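Local structure of metallo-beta-lactamase (Pseudomonas stutzeri, 4ZEJ) at residues 100-105 against 111-116; 72-75 against 81-84; 119-124 against 186-191; 45-50 against 152-157. The protein probably hydrolyses beta-lactam antibiotics to substituted beta-amino acids with the help of bound zinc ions, a class B activity that underlies antibiotic resistance. All coordinates share one frame; numbering follows the deposited sequence.

Contact 1 of 4, residues 100-105 against 111-116; sequences STNHLL and EPAKYT
Asn102 carries this contact, sending its carboxamide out from helix 99-107 to meet the backbone of Ala113, with Pro112 CB alongside. Its OD1 accepts the amide of Ala113, with Ala113 N at 2.8 Å, the donor tilted somewhat from the carbonyl plane and the N-H bent to 143°. The other end of the same amide gives a straighter bond: ND2 donates to Ala113 O over 3.1 Å, at 158°. One flat group thus reads both the N-H and the C=O of a single residue. A third, weak bond runs from Asn102 ND2 to Thr116 OG1, 3.2 Å away, in strand 115-117. A chi1 of -104°, well away from a staggered value, swings the amide into line with these partners. Pro112 crosses the Asn102 side chain at about a right angle, and its CB lies 3.5 Å from Asn102 OD1.

Nearly a turn further on, Leu105 adds the apolar part. Its CD1 lies alongside the backbone, 3.9 Å from Glu111 O and 4.0 Å from Pro112 CA. The unit is a beta-alpha-beta crossover, from strand 95-98 through this helix to strand 115-117, and Ala113 also packs on Thr95 and Ala97. With both ends of its amide engaged, buried Asn102 is fixed in rotation and supplies polar partners to the loop leading into the edge strand.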
loop_
_atom_site.group_PDB
_atom_site.type_symbol
_atom_site.label_atom_id
_atom_site.label_comp_id
_atom_site.label_asym_id
_atom_site.label_seq_id
_atom_site.Cartn_x
_atom_site.Cartn_y
_atom_site.Cartn_z
ATOM N N SER A 100 -5.959 -13.616 2.563
ATOM C CA SER A 100 -4.820 -13.819 3.462
ATOM C C SER A 100 -4.672 -12.654 4.444
ATOM O O SER A 100 -4.489 -12.872 5.632
ATOM C CB SER A 100 -3.524 -14.013 2.674
ATOM O OG SER A 100 -2.438 -14.286 3.548
ATOM N N THR A 101 -4.767 -11.423 3.939
ATOM C CA THR A 101 -4.714 -10.240 4.789
ATOM C C THR A 101 -5.830 -10.196 5.840
ATOM O O THR A 101 -5.553 -9.946 7.010
ATOM C CB THR A 101 -4.730 -8.959 3.942
ATOM O OG1 THR A 101 -3.549 -8.946 3.133
ATOM C CG2 THR A 101 -4.784 -7.710 4.810
ATOM N N ASN A 102 -7.070 -10.439 5.419
ATOM C CA ASN A 102 -8.201 -10.495 6.363
ATOM C C ASN A 102 -8.054 -11.601 7.419
ATOM O O ASN A 102 -8.401 -11.380 8.584
ATOM C CB ASN A 102 -9.554 -10.619 5.634
ATOM C CG ASN A 102 -10.347 -9.315 5.611
ATOM O OD1 ASN A 102 -9.860 -8.242 5.980
ATOM N ND2 ASN A 102 -11.598 -9.411 5.179
ATOM N N HIS A 103 -7.533 -12.765 7.019
ATOM C CA HIS A 103 -7.228 -13.850 7.973
ATOM C C HIS A 103 -6.217 -13.407 9.026
ATOM O O HIS A 103 -6.396 -13.651 10.222
ATOM C CB HIS A 103 -6.696 -15.094 7.243
ATOM C CG HIS A 103 -6.338 -16.225 8.156
ATOM N ND1 HIS A 103 -7.288 -17.010 8.774
ATOM C CD2 HIS A 103 -5.135 -16.709 8.554
ATOM C CE1 HIS A 103 -6.689 -17.925 9.516
ATOM N NE2 HIS A 103 -5.382 -17.764 9.402
ATOM N N LEU A 104 -5.158 -12.742 8.576
ATOM C CA LEU A 104 -4.128 -12.238 9.484
ATOM C C LEU A 104 -4.633 -11.123 10.397
ATOM O O LEU A 104 -4.229 -11.068 11.556
ATOM C CB LEU A 104 -2.880 -11.790 8.706
ATOM C CG LEU A 104 -2.052 -12.960 8.157
ATOM C CD1 LEU A 104 -1.117 -12.503 7.043
ATOM C CD2 LEU A 104 -1.267 -13.654 9.259
ATOM N N LEU A 105 -5.516 -10.256 9.893
ATOM C CA LEU A 105 -6.132 -9.238 10.749
ATOM C C LEU A 105 -6.930 -9.909 11.882
ATOM O O LEU A 105 -6.735 -9.588 13.062
ATOM C CB LEU A 105 -7.019 -8.288 9.946
ATOM C CG LEU A 105 -6.242 -7.316 9.045
ATOM C CD1 LEU A 105 -7.192 -6.669 8.047
ATOM C CD2 LEU A 105 -5.495 -6.266 9.863
ATOM N N GLU A 111 -9.714 -5.319 13.343
ATOM C CA GLU A 111 -10.901 -5.148 12.526
ATOM C C GLU A 111 -10.587 -5.541 11.075
ATOM O O GLU A 111 -9.648 -5.009 10.506
ATOM C CB GLU A 111 -11.321 -3.683 12.594
ATOM C CG GLU A 111 -12.773 -3.453 12.339
ATOM C CD GLU A 111 -13.643 -4.095 13.402
ATOM O OE1 GLU A 111 -14.350 -5.054 13.053
ATOM O OE2 GLU A 111 -13.591 -3.669 14.579
ATOM N N PRO A 112 -11.333 -6.502 10.494
ATOM C CA PRO A 112 -11.054 -6.901 9.113
ATOM C C PRO A 112 -11.721 -5.960 8.124
ATOM O O PRO A 112 -12.631 -5.208 8.491
ATOM C CB PRO A 112 -11.669 -8.302 9.022
ATOM C CG PRO A 112 -12.799 -8.264 9.984
ATOM C CD PRO A 112 -12.382 -7.347 11.102
ATOM N N ALA A 113 -11.270 -6.004 6.875
ATOM C CA ALA A 113 -11.940 -5.276 5.801
ATOM C C ALA A 113 -13.334 -5.886 5.587
ATOM O O ALA A 113 -13.545 -7.062 5.863
ATOM C CB ALA A 113 -11.121 -5.327 4.518
ATOM N N LYS A 114 -14.284 -5.070 5.146
ATOM C CA LYS A 114 -15.666 -5.540 4.957
ATOM C C LYS A 114 -15.768 -6.542 3.808
ATOM O O LYS A 114 -16.576 -7.471 3.866
ATOM C CB LYS A 114 -16.630 -4.372 4.733
ATOM C CG LYS A 114 -18.063 -4.807 4.441
ATOM C CD LYS A 114 -19.039 -3.649 4.362
ATOM C CE LYS A 114 -20.426 -4.147 3.996
ATOM N NZ LYS A 114 -21.190 -3.118 3.243
ATOM N N TYR A 115 -14.977 -6.329 2.764
ATOM C CA TYR A 115 -14.976 -7.188 1.585
ATOM C C TYR A 115 -13.626 -7.866 1.385
ATOM O O TYR A 115 -12.565 -7.276 1.662
ATOM C CB TYR A 115 -15.310 -6.368 0.349
ATOM C CG TYR A 115 -16.661 -5.707 0.410
ATOM C CD1 TYR A 115 -17.825 -6.456 0.280
ATOM C CD2 TYR A 115 -16.782 -4.331 0.594
ATOM C CE1 TYR A 115 -19.070 -5.859 0.332
ATOM C CE2 TYR A 115 -18.028 -3.721 0.648
ATOM C CZ TYR A 115 -19.169 -4.492 0.515
ATOM O OH TYR A 115 -20.415 -3.911 0.563
ATOM N N THR A 116 -13.678 -9.091 0.871
ATOM C CA THR A 116 -12.492 -9.914 0.659
ATOM C C THR A 116 -12.227 -10.084 -0.838
ATOM O O THR A 116 -13.144 -10.394 -1.605
ATOM C CB THR A 116 -12.648 -11.285 1.353
ATOM O OG1 THR A 116 -12.743 -11.085 2.768
ATOM C CG2 THR A 116 -11.459 -12.183 1.083
#

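Contact 2 of 4, residues 72-75 against 81-84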
loop_
_atom_site.group_PDB
_atom_site.type_symbol
_atom_site.label_atom_id
_atom_site.label_comp_id
_atom_site.label_asym_id
_atom_site.label_seq_id
_atom_site.Cartn_x
_atom_site.Cartn_y
_atom_site.Cartn_z
ATOM N N SER A 72 -11.515 1.705 0.031
ATOM C CA SER A 72 -10.079 1.549 0.252
ATOM C C SER A 72 -9.661 0.103 0.040
ATOM O O SER A 72 -10.465 -0.808 0.234
ATOM C CB SER A 72 -9.700 1.959 1.674
ATOM O OG SER A 72 -10.191 1.023 2.631
ATOM N N VAL A 73 -8.400 -0.101 -0.335
ATOM C CA VAL A 73 -7.787 -1.437 -0.313
ATOM C C VAL A 73 -6.494 -1.355 0.481
ATOM O O VAL A 73 -5.794 -0.340 0.395
ATOM C CB VAL A 73 -7.529 -2.007 -1.726
ATOM C CG1 VAL A 73 -6.484 -1.193 -2.504
ATOM C CG2 VAL A 73 -7.096 -3.463 -1.647
ATOM N N SER A 74 -6.203 -2.396 1.268
ATOM C CA SER A 74 -4.959 -2.483 2.037
ATOM C C SER A 74 -4.064 -3.574 1.442
ATOM O O SER A 74 -4.555 -4.632 1.032
ATOM C CB SER A 74 -5.226 -2.745 3.516
ATOM O OG SER A 74 -5.922 -1.658 4.103
ATOM N N THR A 75 -2.762 -3.306 1.385
ATOM C CA THR A 75 -1.806 -4.144 0.636
ATOM C C THR A 75 -1.043 -5.165 1.488
ATOM O O THR A 75 -0.393 -6.044 0.943
ATOM C CB THR A 75 -0.827 -3.289 -0.180
ATOM O OG1 THR A 75 -0.096 -2.419 0.689
ATOM C CG2 THR A 75 -1.586 -2.453 -1.227
ATOM N N ARG A 81 -0.760 -0.010 6.969
ATOM C CA ARG A 81 -1.652 -0.196 5.812
ATOM C C ARG A 81 -3.157 -0.215 6.145
ATOM O O ARG A 81 -3.990 0.012 5.261
ATOM C CB ARG A 81 -1.346 -1.545 5.153
ATOM C CG ARG A 81 0.098 -1.889 4.847
ATOM C CD ARG A 81 0.679 -1.028 3.742
ATOM N NE ARG A 81 1.523 0.021 4.267
ATOM C CZ ARG A 81 1.909 1.114 3.612
ATOM N NH1 ARG A 81 1.511 1.388 2.362
ATOM N NH2 ARG A 81 2.707 1.960 4.238
ATOM N N THR A 82 -3.486 -0.578 7.380
ATOM C CA THR A 82 -4.835 -0.950 7.803
ATOM C C THR A 82 -5.380 -0.165 9.005
ATOM O O THR A 82 -6.530 -0.375 9.373
ATOM C CB THR A 82 -4.882 -2.444 8.196
ATOM O OG1 THR A 82 -3.958 -2.682 9.267
ATOM C CG2 THR A 82 -4.583 -3.332 7.012
ATOM N N ALA A 83 -4.599 0.742 9.596
ATOM C CA ALA A 83 -5.024 1.465 10.817
ATOM C C ALA A 83 -6.420 2.093 10.707
ATOM O O ALA A 83 -7.177 2.103 11.677
ATOM C CB ALA A 83 -4.008 2.545 11.200
ATOM N N GLY A 84 -6.746 2.626 9.540
ATOM C CA GLY A 84 -8.027 3.305 9.318
ATOM C C GLY A 84 -9.207 2.454 8.889
ATOM O O GLY A 84 -10.295 2.997 8.656
#
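Ser74 and Arg81 meet through a single short bond: Ser74 OG donates to Arg81 O at 2.8 Å, arriving from above the carbonyl plane, 44° out of it. A chi1 of -64°, which sets the hydroxyl beside its own backbone N and opposite the carbonyl carbon, brings OG to the Arg81 carbonyl. This is the close part of the contact. Here the methyl CG2 of Thr82 presses on Ser74 CB at 3.6 Å, so the serine is met by a carbonyl oxygen and a methyl group together. Thr82 turns its hydroxyl elsewhere, to Trp77 O.

Thr75 and Arg81 form a second buried patch, more polar. Thr75 OG1 is 3.4 Å from Arg81 CD and sits at the edge of the guanidinium, near its plane, yet its polar partner is Asp47 OD2, the same oxygen that takes a salt bridge from Arg81 NH1. Arg81 reaches that carboxylate through a chain bent at chi2 and chi3, and its side chain comes about 4 Å from a bound zinc ion, consistent with a second-shell role beside His76 and Asp80. Packing thins after Thr82, where Ala83 points its CB away from 72-75 and is partly exposed. Ser72 and Val73 belong to strand 68-73, between strands 42-46 and 95-98, while Arg81 and Thr82 lie on the short helix 79-82; helix 85-90 follows, its Ile85 touching Ser74.

Contact 3 of 4, residues 119-124 against 186-191; sequences GNESTL and LSRYSE
Arg188, on the last turn of helix 175-188, stretches across to Glu121 at the start of strand 121-124, the two side chains coming from opposite directions. With CG trans to the backbone N (chi1 -172°) and the chain extended from there to NE, the guanidinium is carried well out from the helix, spanning a gap in which the nearest CA atoms, those of Arg188 and Glu121, are still 12.2 Å apart. The salt bridge is a loose one. Glu121 OE2 lies 3.3 Å from Arg188 NH1 and 3.4 Å from Arg188 NH2, but well out of the guanidinium plane, with no N-H aimed at it; the two flat groups are turned 51° against each other, and attraction of charge alone joins them. Both residues are exposed, so solvent probably weakens the pair. Both side chains also touch Phe132 of strand 129-132.

Tyr189, where the chain leaves helical geometry, turns its ring under the arginine: Arg188 CG sits 3.8 Å above the ring plane, over its centre. The same tyrosine is buried against Val144 and Trp146. Glu191, further on, pairs with Lys151. Helix end and edge strand are thereby bridged over the outer surface of the five-stranded sheet, the layering of helix on sheet found in the alpha-beta/beta-alpha sandwich of the metallo-beta-lactamase fold.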
loop_
_atom_site.group_PDB
_atom_site.type_symbol
_atom_site.label_atom_id
_atom_site.label_comp_id
_atom_site.label_asym_id
_atom_site.label_seq_id
_atom_site.Cartn_x
_atom_site.Cartn_y
_atom_site.Cartn_z
ATOM N N GLY A 119 -8.273 -15.054 -4.697
ATOM C CA GLY A 119 -7.351 -15.481 -5.754
ATOM C C GLY A 119 -6.083 -14.651 -5.769
ATOM O O GLY A 119 -5.960 -13.681 -5.011
ATOM N N ASN A 120 -5.145 -15.025 -6.640
ATOM C CA ASN A 120 -3.872 -14.295 -6.778
ATOM C C ASN A 120 -3.993 -12.944 -7.478
ATOM O O ASN A 120 -3.099 -12.107 -7.349
ATOM C CB ASN A 120 -2.817 -15.141 -7.506
ATOM C CG ASN A 120 -2.362 -16.337 -6.693
ATOM O OD1 ASN A 120 -2.300 -16.283 -5.466
ATOM N ND2 ASN A 120 -2.047 -17.436 -7.378
ATOM N N GLU A 121 -5.073 -12.746 -8.230
ATOM C CA GLU A 121 -5.304 -11.511 -8.970
ATOM C C GLU A 121 -6.743 -11.060 -8.811
ATOM O O GLU A 121 -7.663 -11.876 -8.861
ATOM C CB GLU A 121 -5.035 -11.714 -10.452
ATOM C CG GLU A 121 -3.627 -12.170 -10.767
ATOM C CD GLU A 121 -3.415 -12.478 -12.234
ATOM O OE1 GLU A 121 -4.338 -12.253 -13.054
ATOM O OE2 GLU A 121 -2.317 -12.968 -12.569
ATOM N N SER A 122 -6.923 -9.756 -8.654
ATOM C CA SER A 122 -8.234 -9.156 -8.511
ATOM C C SER A 122 -8.253 -7.816 -9.223
ATOM O O SER A 122 -7.204 -7.195 -9.451
ATOM C CB SER A 122 -8.580 -8.957 -7.036
ATOM O OG SER A 122 -8.808 -10.195 -6.396
ATOM N N THR A 123 -9.463 -7.385 -9.555
ATOM C CA THR A 123 -9.716 -6.148 -10.254
ATOM C C THR A 123 -10.718 -5.317 -9.441
ATOM O O THR A 123 -11.747 -5.837 -8.997
ATOM C CB THR A 123 -10.263 -6.474 -11.657
ATOM O OG1 THR A 123 -9.190 -6.975 -12.459
ATOM C CG2 THR A 123 -10.845 -5.265 -12.336
ATOM N N LEU A 124 -10.418 -4.034 -9.264
ATOM C CA LEU A 124 -11.307 -3.092 -8.578
ATOM C C LEU A 124 -11.674 -1.954 -9.509
ATOM O O LEU A 124 -10.915 -1.615 -10.418
ATOM C CB LEU A 124 -10.617 -2.519 -7.335
ATOM C CG LEU A 124 -10.538 -3.407 -6.099
ATOM C CD1 LEU A 124 -9.502 -2.849 -5.135
ATOM C CD2 LEU A 124 -11.904 -3.510 -5.436
ATOM N N LEU A 186 8.837 -7.743 -11.536
ATOM C CA LEU A 186 9.641 -7.145 -12.622
ATOM C C LEU A 186 9.196 -7.660 -13.993
ATOM O O LEU A 186 9.007 -6.878 -14.911
ATOM C CB LEU A 186 11.136 -7.399 -12.427
ATOM C CG LEU A 186 11.830 -6.523 -11.377
ATOM C CD1 LEU A 186 13.098 -7.201 -10.857
ATOM C CD2 LEU A 186 12.151 -5.155 -11.971
ATOM N N SER A 187 9.027 -8.973 -14.111
ATOM C CA SER A 187 8.608 -9.591 -15.370
ATOM C C SER A 187 7.187 -9.187 -15.800
ATOM O O SER A 187 6.918 -9.031 -17.000
ATOM C CB SER A 187 8.709 -11.111 -15.261
ATOM O OG SER A 187 10.053 -11.505 -15.058
ATOM N N ARG A 188 6.279 -9.052 -14.836
ATOM C CA ARG A 188 4.879 -8.720 -15.119
ATOM C C ARG A 188 4.651 -7.237 -15.467
ATOM O O ARG A 188 3.809 -6.925 -16.327
ATOM C CB ARG A 188 3.990 -9.119 -13.940
ATOM C CG ARG A 188 2.492 -8.988 -14.190
ATOM C CD ARG A 188 1.710 -9.464 -12.983
ATOM N NE ARG A 188 0.267 -9.260 -13.125
ATOM C CZ ARG A 188 -0.578 -10.086 -13.741
ATOM N NH1 ARG A 188 -0.157 -11.211 -14.312
ATOM N NH2 ARG A 188 -1.875 -9.784 -13.783
ATOM N N TYR A 189 5.401 -6.344 -14.818
ATOM C CA TYR A 189 5.168 -4.897 -14.907
ATOM C C TYR A 189 6.295 -4.136 -15.609
ATOM O O TYR A 189 6.737 -3.090 -15.140
ATOM C CB TYR A 189 4.902 -4.337 -13.507
ATOM C CG TYR A 189 3.679 -4.949 -12.892
ATOM C CD1 TYR A 189 3.772 -5.776 -11.772
ATOM C CD2 TYR A 189 2.420 -4.742 -13.459
ATOM C CE1 TYR A 189 2.646 -6.353 -11.223
ATOM C CE2 TYR A 189 1.290 -5.323 -12.914
ATOM C CZ TYR A 189 1.413 -6.117 -11.788
ATOM O OH TYR A 189 0.285 -6.695 -11.257
ATOM N N SER A 190 6.730 -4.660 -16.751
ATOM C CA SER A 190 7.718 -3.976 -17.609
ATOM C C SER A 190 7.279 -2.572 -18.071
ATOM O O SER A 190 8.130 -1.715 -18.314
ATOM C CB SER A 190 8.053 -4.834 -18.837
ATOM O OG SER A 190 6.925 -4.968 -19.686
ATOM N N GLU A 191 5.967 -2.346 -18.195
ATOM C CA GLU A 191 5.409 -1.022 -18.534
ATOM C C GLU A 191 5.504 0.040 -17.426
ATOM O O GLU A 191 5.221 1.209 -17.683
ATOM C CB GLU A 191 3.914 -1.138 -18.895
ATOM C CG GLU A 191 3.580 -1.769 -20.235
ATOM C CD GLU A 191 2.082 -1.725 -20.549
ATOM O OE1 GLU A 191 1.287 -1.311 -19.678
ATOM O OE2 GLU A 191 1.680 -2.113 -21.663
#

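Contact 4 of 4, residues 45-50 against 152-157; sequences IVDTPW and ILFGGC. With ZN (zinc ion), chain C.
A carboxylate oxygen against the rim of a phenyl ring is the odd feature here: Asp47 OD2 lies 3.1 Å from Phe154 CE2 and 3.5 Å from Phe154 CZ, near the ring plane. The carboxylate and ring planes are 62° apart. An edge approach of this kind puts the oxygen beside the ring hydrogens, which carry slight positive charge, and so is probably mildly favourable. OD2 has stronger partners as well, a hydrogen bond from Thr75 OG1 and a salt bridge with Arg81 NH1, and the arginine probably balances the buried charge. Phe154 CG stands opposite the backbone N (chi1 -177°), which carries the ring across toward Val46 and Asp47.

Val46 takes the face of the same ring. Its CG1 stands 4.0 Å from the Phe154 ring centroid, 26° off the normal and offset toward the rim, a CH-pi contact whose closest pair is Val46 CG1 to Phe154 CD2, 3.6 Å. Strand 42-46 belongs to the seven-stranded sheet and strand 152-156 to the five-stranded one, so this packing lies between the two sheets of the metallo-beta-lactamase sandwich, near the centre of the chain, with Leu35 touching both Val46 and Phe154.

Beyond the ring the chain passes Gly155 and Gly156, the latter at a positive phi, to Cys157, whose SG binds a zinc ion at 2.2 Å. Asp80 and His199 complete the protein side of that site.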
loop_
_atom_site.group_PDB
_atom_site.type_symbol
_atom_site.label_atom_id
_atom_site.label_comp_id
_atom_site.label_asym_id
_atom_site.label_seq_id
_atom_site.Cartn_x
_atom_site.Cartn_y
_atom_site.Cartn_z
ATOM N N ILE A 45 -8.968 4.738 -2.268
ATOM C CA ILE A 45 -7.808 4.840 -1.392
ATOM C C ILE A 45 -6.981 3.553 -1.479
ATOM O O ILE A 45 -7.529 2.470 -1.338
ATOM C CB ILE A 45 -8.255 5.110 0.079
ATOM C CG1 ILE A 45 -8.899 6.504 0.194
ATOM C CG2 ILE A 45 -7.078 5.000 1.038
ATOM C CD1 ILE A 45 -9.729 6.712 1.442
ATOM N N VAL A 46 -5.669 3.674 -1.704
ATOM C CA VAL A 46 -4.745 2.540 -1.658
ATOM C C VAL A 46 -3.924 2.702 -0.375
ATOM O O VAL A 46 -3.062 3.590 -0.285
ATOM C CB VAL A 46 -3.824 2.448 -2.908
ATOM C CG1 VAL A 46 -2.920 1.224 -2.819
ATOM C CG2 VAL A 46 -4.656 2.400 -4.193
ATOM N N ASP A 47 -4.232 1.845 0.599
ATOM C CA ASP A 47 -3.714 1.868 1.971
ATOM C C ASP A 47 -4.169 3.069 2.802
ATOM O O ASP A 47 -4.189 4.198 2.338
ATOM C CB ASP A 47 -2.197 1.707 2.000
ATOM C CG ASP A 47 -1.760 0.309 1.612
ATOM O OD1 ASP A 47 -2.474 -0.664 1.945
ATOM O OD2 ASP A 47 -0.669 0.170 1.030
ATOM N N THR A 48 -4.549 2.803 4.047
ATOM C CA THR A 48 -5.020 3.850 4.915
ATOM C C THR A 48 -3.835 4.601 5.507
ATOM O O THR A 48 -2.716 4.064 5.566
ATOM C CB THR A 48 -5.909 3.341 6.067
ATOM O OG1 THR A 48 -5.121 2.680 7.066
ATOM C CG2 THR A 48 -6.998 2.413 5.559
ATOM N N PRO A 49 -4.076 5.839 5.962
ATOM C CA PRO A 49 -3.112 6.472 6.852
ATOM C C PRO A 49 -2.935 5.672 8.130
ATOM O O PRO A 49 -3.702 4.750 8.413
ATOM C CB PRO A 49 -3.736 7.834 7.132
ATOM C CG PRO A 49 -4.571 8.104 5.928
ATOM C CD PRO A 49 -5.155 6.767 5.597
ATOM N N TRP A 50 -1.931 6.048 8.905
ATOM C CA TRP A 50 -1.492 5.275 10.056
ATOM C C TRP A 50 -2.220 5.651 11.345
ATOM O O TRP A 50 -1.785 5.252 12.413
ATOM C CB TRP A 50 0.023 5.455 10.207
ATOM C CG TRP A 50 0.786 4.322 10.838
ATOM C CD1 TRP A 50 0.322 3.359 11.713
ATOM C CD2 TRP A 50 2.176 4.073 10.678
ATOM N NE1 TRP A 50 1.350 2.519 12.077
ATOM C CE2 TRP A 50 2.498 2.938 11.462
ATOM C CE3 TRP A 50 3.193 4.703 9.943
ATOM C CZ2 TRP A 50 3.785 2.428 11.533
ATOM C CZ3 TRP A 50 4.471 4.195 10.019
ATOM C CH2 TRP A 50 4.758 3.060 10.801
ATOM N N ILE A 152 1.535 3.238 -13.126
ATOM C CA ILE A 152 2.096 3.284 -11.784
ATOM C C ILE A 152 1.918 1.913 -11.155
ATOM O O ILE A 152 0.822 1.344 -11.185
ATOM C CB ILE A 152 1.412 4.352 -10.910
ATOM C CG1 ILE A 152 1.760 5.756 -11.424
ATOM C CG2 ILE A 152 1.771 4.173 -9.420
ATOM C CD1 ILE A 152 0.923 6.857 -10.804
ATOM N N LEU A 153 2.996 1.399 -10.574
ATOM C CA LEU A 153 2.928 0.260 -9.688
ATOM C C LEU A 153 3.106 0.750 -8.260
ATOM O O LEU A 153 4.142 1.308 -7.910
ATOM C CB LEU A 153 4.019 -0.756 -10.033
ATOM C CG LEU A 153 3.990 -2.048 -9.233
ATOM C CD1 LEU A 153 2.755 -2.866 -9.571
ATOM C CD2 LEU A 153 5.279 -2.828 -9.489
ATOM N N PHE A 154 2.074 0.572 -7.455
ATOM C CA PHE A 154 2.169 0.801 -6.024
ATOM C C PHE A 154 2.670 -0.489 -5.380
ATOM O O PHE A 154 1.951 -1.481 -5.301
ATOM C CB PHE A 154 0.827 1.218 -5.443
ATOM C CG PHE A 154 0.903 1.535 -3.984
ATOM C CD1 PHE A 154 1.322 2.790 -3.554
ATOM C CD2 PHE A 154 0.611 0.554 -3.041
ATOM C CE1 PHE A 154 1.419 3.075 -2.200
ATOM C CE2 PHE A 154 0.711 0.831 -1.696
ATOM C CZ PHE A 154 1.123 2.083 -1.270
ATOM N N GLY A 155 3.915 -0.467 -4.922
ATOM C CA GLY A 155 4.559 -1.663 -4.376
ATOM C C GLY A 155 4.219 -1.959 -2.930
ATOM O O GLY A 155 4.370 -3.097 -2.486
ATOM N N GLY A 156 3.797 -0.947 -2.174
ATOM C CA GLY A 156 3.654 -1.080 -0.740
ATOM C C GLY A 156 4.980 -1.479 -0.117
ATOM O O GLY A 156 6.057 -1.199 -0.667
ATOM N N CYS A 157 4.917 -2.162 1.017
ATOM C CA CYS A 157 6.118 -2.455 1.782
ATOM C C CYS A 157 6.905 -3.642 1.200
ATOM O O CYS A 157 8.021 -3.937 1.631
ATOM C CB CYS A 157 5.737 -2.617 3.247
ATOM S SG CYS A 157 4.744 -1.176 3.742
HETATM ZN ZN ZN C . 5.137 -0.640 5.829
#

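Contacts 2 and 4 are buried, contact 1 is only partly so, and contact 3 lies on the surface. Contacts 1, 2 and 4 all reach the seven-stranded sheet; contacts 3 and 4 share the five-stranded one. The closest relation is between contacts 2 and 4, whose strands 68-73 and 42-46 are neighbours: Asp47 N lies 2.7 Å from Val73 O. Leu105 of contact 1 packs on Thr82 of contact 2, and Tyr189 of contact 3 on Leu153 of contact 4. Chemistry varies with place in the fold: directed amide bonds at the sheet edge in contact 1, a hydroxyl bond beside the zinc site in contact 2, ring packing between the sheets in contact 4, and an undirected ion pair on the surface in contact 3.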